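Local coordinates for protein SusD homolog (PDB 4MRU) that probably binds mucin O-glycans as a TPR-like lipoprotein of the SusD/RagB outer-membrane family, at residues Y72-T76 with D77-A81; N478-N481 with V482-E486. One frame throughout, in Å; residues are numbered along the deposited sequence.

How the contacts relate
Contact 1 is a turn in the loop between strand 58-60 and helix 81-100, whereas contact 2 is two successive turns of helix 473-486, far along the same chain. Their centres lie 21 Å apart and their nearest atoms about 12 Å, so they do not touch. Helix 466-471 ties them together: Thr76 and Lys80 of contact 1 touch its Asn466 and Glu467, and helix 473-486, which carries contact 2, follows it directly in the chain. Both contacts lie away from the magnesium ligand Asn373. The one small molecule at either is an ethanediol beside Tyr72, probably from the crystallisation liquor.

Contact 1: residues Y72-T76 with D77-A81; sequences YNPKT and DWLKA. With EDO (1,2-ethanediol), chain G.
Pro74, Lys75 and Thr76 all meet the turn that follows them, while Tyr72, at the start, points instead to a bound ethanediol. The O2 atom of that diol lies at the edge of the phenol ring, near its plane, and hydrogen-bonds Tyr72 OH; the modelled separation is so short that its exact value is doubtful. At Pro74 the contact is apolar: ring atom CG of Pro74 rests 3.8 Å from methyl CD2 of Leu79, both residues buried. Lys75 does more. Its aliphatic chain lies over one face of the Trp78 indole, with Lys75 CB 3.9 Å from the centroid of the five-membered ring and only 10° off the ring normal, a CH-pi contact. With CG trans to the backbone nitrogen (chi1 -173°) and the rest fully extended, the chain runs on over the five-membered ring toward its nitrogen, Lys75 CD coming 3.8 Å from Trp78 NE1. Alongside it runs the Asp77 side chain, pointing the same way, but Lys75 NZ and Asp77 OD1 stay 4.3 Å apart, too far for a salt bridge. The turn is of 3-10 type: Trp78 N donates to Lys75 O at 2.8 Å through a bent bond, and Leu79 N to Thr76 O at 3.0 Å through a straighter one of 158°. Beyond the contact, Trp65 meets the indole edge-to-face, and Phe45 and Met49 of helix 40-54 also pack on it. With an alanine at Trp78, the Lys75 methylenes would probably lose the aromatic face they lie on, and a gap would open beside Phe45 and Trp65. The lysine thus serves the turn mainly through its hydrocarbon, its ammonium lying near an opposite charge that would be expected to attract it only weakly.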
ATOM      1  N   TYR A  72      -7.900 -16.648   2.117  1.00 15.90           N
ATOM      2  CA  TYR A  72      -8.555 -16.004   3.270  1.00 18.38           C
ATOM      3  C   TYR A  72      -8.455 -16.821   4.560  1.00 18.72           C
ATOM      4  O   TYR A  72      -9.203 -16.566   5.505  1.00 20.87           O
ATOM      5  CB  TYR A  72     -10.035 -15.654   2.963  1.00 20.03           C
ATOM      6  CG  TYR A  72     -10.287 -14.793   1.733  1.00 18.06           C
ATOM      7  CD1 TYR A  72      -9.317 -13.988   1.182  1.00 18.23           C
ATOM      8  CD2 TYR A  72     -11.540 -14.782   1.126  1.00 22.64           C
ATOM      9  CE1 TYR A  72      -9.602 -13.149   0.114  1.00 19.97           C
ATOM     10  CE2 TYR A  72     -11.814 -13.998   0.011  1.00 22.15           C
ATOM     11  CZ  TYR A  72     -10.824 -13.188  -0.508  1.00 18.84           C
ATOM     12  OH  TYR A  72     -11.103 -12.390  -1.591  1.00 19.04           O
ATOM     13  N   ASN A  73      -7.519 -17.778   4.603  1.00 20.37           N
ATOM     14  CA  ASN A  73      -7.369 -18.625   5.783  1.00 19.66           C
ATOM     15  C   ASN A  73      -5.903 -18.748   6.145  1.00 19.40           C
ATOM     16  O   ASN A  73      -5.404 -19.841   6.347  1.00 20.76           O
ATOM     17  CB  ASN A  73      -8.036 -19.994   5.589  1.00 19.84           C
ATOM     18  CG  ASN A  73      -7.318 -20.867   4.598  1.00 22.15           C
ATOM     19  OD1 ASN A  73      -6.708 -20.388   3.637  1.00 20.01           O
ATOM     20  ND2 ASN A  73      -7.376 -22.162   4.838  1.00 21.50           N
ATOM     21  N   PRO A  74      -5.214 -17.608   6.280  1.00 19.85           N
ATOM     22  CA  PRO A  74      -3.809 -17.716   6.630  1.00 20.69           C
ATOM     23  C   PRO A  74      -3.613 -18.526   7.910  1.00 22.46           C
ATOM     24  O   PRO A  74      -4.375 -18.386   8.861  1.00 22.60           O
ATOM     25  CB  PRO A  74      -3.387 -16.267   6.850  1.00 20.63           C
ATOM     26  CG  PRO A  74      -4.634 -15.506   7.153  1.00 21.30           C
ATOM     27  CD  PRO A  74      -5.711 -16.231   6.385  1.00 22.03           C
ATOM     28  N   LYS A  75      -2.607 -19.382   7.905  1.00 21.60           N
ATOM     29  CA  LYS A  75      -2.237 -20.112   9.088  1.00 23.76           C
ATOM     30  C   LYS A  75      -2.079 -19.142  10.257  1.00 26.73           C
ATOM     31  O   LYS A  75      -1.519 -18.057  10.096  1.00 22.02           O
ATOM     32  CB  LYS A  75      -0.955 -20.839   8.846  1.00 26.43           C
ATOM     33  CG  LYS A  75      -0.575 -21.763   9.947  1.00 28.60           C
ATOM     34  CD  LYS A  75       0.664 -22.526   9.560  1.00 36.64           C
ATOM     35  CE  LYS A  75       0.960 -23.537  10.665  1.00 42.12           C
ATOM     36  NZ  LYS A  75       2.287 -24.125  10.433  1.00 42.75           N
ATOM     37  N   THR A  76      -2.593 -19.535  11.411  1.00 22.98           N
ATOM     38  CA  THR A  76      -2.711 -18.649  12.575  1.00 26.34           C
ATOM     39  C   THR A  76      -1.391 -17.939  12.914  1.00 24.95           C
ATOM     40  O   THR A  76      -1.379 -16.757  13.099  1.00 25.06           O
ATOM     41  CB  THR A  76      -3.155 -19.434  13.807  1.00 29.97           C
ATOM     42  OG1 THR A  76      -4.378 -20.067  13.511  1.00 40.12           O
ATOM     43  CG2 THR A  76      -3.357 -18.515  15.011  1.00 34.51           C
ATOM     44  N   ASP A  77      -0.292 -18.670  13.000  1.00 24.83           N
ATOM     45  CA  ASP A  77       0.963 -18.024  13.403  1.00 25.70           C
ATOM     46  C   ASP A  77       1.584 -17.188  12.254  1.00 24.61           C
ATOM     47  O   ASP A  77       2.482 -16.419  12.476  1.00 23.65           O
ATOM     48  CB  ASP A  77       1.955 -19.030  14.075  1.00 34.75           C
ATOM     49  CG  ASP A  77       2.458 -20.119  13.165  1.00 39.45           C
ATOM     50  OD1 ASP A  77       2.128 -20.123  11.971  1.00 47.92           O
ATOM     51  OD2 ASP A  77       3.203 -21.000  13.673  1.00 55.17           O
ATOM     52  N   TRP A  78       1.058 -17.289  11.040  1.00 24.51           N
ATOM     53  CA  TRP A  78       1.444 -16.390   9.972  1.00 20.46           C
ATOM     54  C   TRP A  78       0.796 -15.015  10.110  1.00 22.99           C
ATOM     55  O   TRP A  78       1.150 -14.061   9.378  1.00 21.16           O
ATOM     56  CB  TRP A  78       1.059 -16.989   8.638  1.00 21.59           C
ATOM     57  CG  TRP A  78       1.816 -18.190   8.251  1.00 20.64           C
ATOM     58  CD1 TRP A  78       2.640 -18.926   9.012  1.00 22.58           C
ATOM     59  CD2 TRP A  78       1.792 -18.807   6.959  1.00 26.41           C
ATOM     60  NE1 TRP A  78       3.147 -19.981   8.289  1.00 24.21           N
ATOM     61  CE2 TRP A  78       2.667 -19.916   7.010  1.00 24.14           C
ATOM     62  CE3 TRP A  78       1.139 -18.512   5.759  1.00 24.96           C
ATOM     63  CZ2 TRP A  78       2.893 -20.754   5.907  1.00 24.19           C
ATOM     64  CZ3 TRP A  78       1.361 -19.359   4.655  1.00 25.97           C
ATOM     65  CH2 TRP A  78       2.246 -20.451   4.738  1.00 23.31           C
ATOM     66  N   LEU A  79      -0.115 -14.869  11.071  1.00 22.71           N
ATOM     67  CA  LEU A  79      -0.719 -13.561  11.373  1.00 23.34           C
ATOM     68  C   LEU A  79       0.107 -12.680  12.324  1.00 22.31           C
ATOM     69  O   LEU A  79      -0.230 -11.534  12.563  1.00 21.58           O
ATOM     70  CB  LEU A  79      -2.111 -13.765  12.000  1.00 23.09           C
ATOM     71  CG  LEU A  79      -3.232 -14.292  11.119  1.00 24.68           C
ATOM     72  CD1 LEU A  79      -4.442 -14.621  12.008  1.00 24.41           C
ATOM     73  CD2 LEU A  79      -3.606 -13.309  10.037  1.00 23.94           C
ATOM     74  N   LYS A  80       1.153 -13.238  12.895  1.00 21.09           N
ATOM     75  CA  LYS A  80       1.982 -12.542  13.846  1.00 23.23           C
ATOM     76  C   LYS A  80       2.727 -11.351  13.277  1.00 23.51           C
ATOM     77  O   LYS A  80       2.753 -10.284  13.898  1.00 22.91           O
ATOM     78  CB  LYS A  80       3.022 -13.525  14.446  1.00 22.89           C
ATOM     79  CG  LYS A  80       3.715 -12.953  15.658  1.00 28.44           C
ATOM     80  CD  LYS A  80       4.700 -13.932  16.277  1.00 40.01           C
ATOM     81  CE  LYS A  80       5.338 -13.374  17.556  1.00 40.63           C
ATOM     82  NZ  LYS A  80       6.734 -12.961  17.288  1.00 51.02           N
ATOM     83  N   ALA A  81       3.340 -11.503  12.111  1.00 20.72           N
ATOM     84  CA  ALA A  81       4.372 -10.530  11.676  1.00 21.27           C
ATOM     85  C   ALA A  81       3.848  -9.122  11.362  1.00 22.85           C
ATOM     86  O   ALA A  81       4.440  -8.157  11.801  1.00 22.76           O
ATOM     87  CB  ALA A  81       5.151 -11.065  10.484  1.00 26.71           C
TER
HETATM   88  C1  EDO G 605     -10.348 -10.099  -4.551  1.00 50.05           C
HETATM   89  O1  EDO G 605      -9.458  -9.034  -4.225  1.00 44.21           O
HETATM   90  C2  EDO G 605      -9.742 -11.429  -4.130  1.00 48.71           C
HETATM   91  O2  EDO G 605      -9.257 -11.381  -2.766  1.00 32.44           O

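Contact 2: residues N478-N481 with V482-E486; sequences NAIN and VLIKE
Ile480 and Ile484, one helical turn apart, meet through methyl groups, CG2 of Ile480 lying 4.0 Å from CD1 of Ile484 as the two side chains cross at a slant. The backbone beneath them follows the alpha-helical i to i+4 pattern. Val482 N gives its proton to Asn478 O at 3.0 Å, Leu483 N to Ala479 O at 2.8 Å, Ile484 N to Ile480 O at 2.9 Å and Lys485 N to Asn481 O at 3.0 Å. The N-H groups point nearly straight at their acceptors, reaching 166° at Leu483. The next residue along, Glu486, repeats the pattern, its N donating to Val482 O. This is the closing part of helix 473-486, near the C-terminal end of a largely helical, TPR-like chain. Several carbonyls also carry side-chain carbon against them. The CG2 methyl of Val482 sits 3.3 Å from Asn478 O, placed there because this branch lies beside the backbone nitrogen while CG1 is trans to it (chi1 172°). CG1 of Ile484 comes to 3.2 Å from Ile480 O, and the first two methylenes of Lys485 lie against Asn481 O before the chain bends and its end leads off. Ala479 and Leu483, both buried, pack on Tyr149 and Arg461 respectively. The Glu486 carboxylate accepts from two backbone amides, OE1 from Gln152 N and OE2 from Lys153 N, at the start of helix 152-173, where the N-terminal amides of that helix would tend to favour a negative charge. Its main-chain oxygen accepts a hydrogen bond from Arg504 NH1.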
ATOM      1  N   ASN A 478     -11.515  -5.411  24.611  1.00 25.34           N
ATOM      2  CA  ASN A 478     -11.966  -4.033  24.407  1.00 24.52           C
ATOM      3  C   ASN A 478     -11.733  -3.578  22.968  1.00 24.93           C
ATOM      4  O   ASN A 478     -12.586  -2.926  22.384  1.00 23.35           O
ATOM      5  CB  ASN A 478     -11.283  -3.063  25.411  1.00 24.12           C
ATOM      6  CG  ASN A 478     -11.771  -3.286  26.830  1.00 30.73           C
ATOM      7  OD1 ASN A 478     -12.926  -3.677  27.042  1.00 29.74           O
ATOM      8  ND2 ASN A 478     -10.901  -3.053  27.823  1.00 31.29           N
ATOM      9  N   ALA A 479     -10.590  -3.953  22.384  1.00 23.78           N
ATOM     10  CA  ALA A 479     -10.311  -3.603  20.992  1.00 23.39           C
ATOM     11  C   ALA A 479     -11.396  -4.134  20.045  1.00 25.87           C
ATOM     12  O   ALA A 479     -11.828  -3.443  19.115  1.00 20.96           O
ATOM     13  CB  ALA A 479      -8.971  -4.130  20.565  1.00 26.32           C
ATOM     14  N   ILE A 480     -11.816  -5.372  20.271  1.00 22.40           N
ATOM     15  CA  ILE A 480     -12.774  -5.990  19.347  1.00 23.47           C
ATOM     16  C   ILE A 480     -14.113  -5.291  19.491  1.00 24.27           C
ATOM     17  O   ILE A 480     -14.774  -5.055  18.507  1.00 23.38           O
ATOM     18  CB  ILE A 480     -12.917  -7.471  19.601  1.00 21.66           C
ATOM     19  CG1 ILE A 480     -11.594  -8.154  19.212  1.00 21.05           C
ATOM     20  CG2 ILE A 480     -14.062  -8.014  18.796  1.00 21.69           C
ATOM     21  CD1 ILE A 480     -11.495  -9.590  19.629  1.00 23.65           C
ATOM     22  N   ASN A 481     -14.467  -4.902  20.711  1.00 21.60           N
ATOM     23  CA  ASN A 481     -15.659  -4.095  20.932  1.00 24.48           C
ATOM     24  C   ASN A 481     -15.629  -2.741  20.235  1.00 21.57           C
ATOM     25  O   ASN A 481     -16.637  -2.363  19.648  1.00 22.24           O
ATOM     26  CB  ASN A 481     -15.939  -3.943  22.443  1.00 28.63           C
ATOM     27  CG  ASN A 481     -16.481  -5.236  23.048  1.00 36.04           C
ATOM     28  OD1 ASN A 481     -16.911  -6.132  22.333  1.00 44.90           O
ATOM     29  ND2 ASN A 481     -16.402  -5.357  24.349  1.00 37.88           N
ATOM     30  N   VAL A 482     -14.466  -2.088  20.229  1.00 20.22           N
ATOM     31  CA  VAL A 482     -14.239  -0.847  19.516  1.00 21.42           C
ATOM     32  C   VAL A 482     -14.305  -1.047  18.004  1.00 21.13           C
ATOM     33  O   VAL A 482     -14.968  -0.280  17.327  1.00 20.12           O
ATOM     34  CB  VAL A 482     -12.882  -0.188  19.914  1.00 22.57           C
ATOM     35  CG1 VAL A 482     -12.561   0.997  19.031  1.00 21.84           C
ATOM     36  CG2 VAL A 482     -12.944   0.248  21.377  1.00 28.50           C
ATOM     37  N   LEU A 483     -13.694  -2.120  17.494  1.00 19.34           N
ATOM     38  CA  LEU A 483     -13.808  -2.467  16.076  1.00 17.75           C
ATOM     39  C   LEU A 483     -15.258  -2.626  15.648  1.00 17.38           C
ATOM     40  O   LEU A 483     -15.681  -2.064  14.627  1.00 17.46           O
ATOM     41  CB  LEU A 483     -13.042  -3.771  15.821  1.00 18.69           C
ATOM     42  CG  LEU A 483     -13.139  -4.412  14.453  1.00 17.81           C
ATOM     43  CD1 LEU A 483     -12.322  -3.636  13.438  1.00 19.81           C
ATOM     44  CD2 LEU A 483     -12.609  -5.838  14.519  1.00 18.62           C
ATOM     45  N   ILE A 484     -16.033  -3.370  16.451  1.00 18.50           N
ATOM     46  CA  ILE A 484     -17.473  -3.561  16.183  1.00 17.57           C
ATOM     47  C   ILE A 484     -18.250  -2.238  16.183  1.00 22.23           C
ATOM     48  O   ILE A 484     -18.994  -1.978  15.226  1.00 23.93           O
ATOM     49  CB  ILE A 484     -18.096  -4.543  17.156  1.00 18.69           C
ATOM     50  CG1 ILE A 484     -17.484  -5.963  16.984  1.00 17.95           C
ATOM     51  CG2 ILE A 484     -19.619  -4.621  16.991  1.00 21.68           C
ATOM     52  CD1 ILE A 484     -17.815  -6.905  18.108  1.00 20.46           C
ATOM     53  N   LYS A 485     -18.025  -1.380  17.188  1.00 20.92           N
ATOM     54  CA  LYS A 485     -18.727  -0.121  17.295  1.00 24.32           C
ATOM     55  C   LYS A 485     -18.391   0.874  16.166  1.00 27.89           C
ATOM     56  O   LYS A 485     -19.281   1.594  15.681  1.00 24.76           O
ATOM     57  CB  LYS A 485     -18.430   0.531  18.656  1.00 28.89           C
ATOM     58  CG  LYS A 485     -19.257  -0.037  19.809  1.00 51.55           C
ATOM     59  CD  LYS A 485     -19.040   0.719  21.125  1.00 62.09           C
ATOM     60  CE  LYS A 485     -19.869   2.003  21.186  1.00 77.85           C
ATOM     61  NZ  LYS A 485     -19.939   2.642  22.536  1.00 75.36           N
ATOM     62  N   GLU A 486     -17.117   0.921  15.774  1.00 25.23           N
ATOM     63  CA  GLU A 486     -16.640   1.771  14.689  1.00 23.24           C
ATOM     64  C   GLU A 486     -17.032   1.341  13.278  1.00 22.60           C
ATOM     65  O   GLU A 486     -16.860   2.124  12.351  1.00 23.45           O
ATOM     66  CB  GLU A 486     -15.108   1.791  14.629  1.00 29.45           C
ATOM     67  CG  GLU A 486     -14.383   2.564  15.672  1.00 36.90           C
ATOM     68  CD  GLU A 486     -12.944   2.872  15.230  1.00 29.44           C
ATOM     69  OE1 GLU A 486     -12.089   1.941  15.065  1.00 22.64           O
ATOM     70  OE2 GLU A 486     -12.686   4.071  15.091  1.00 33.51           O
TER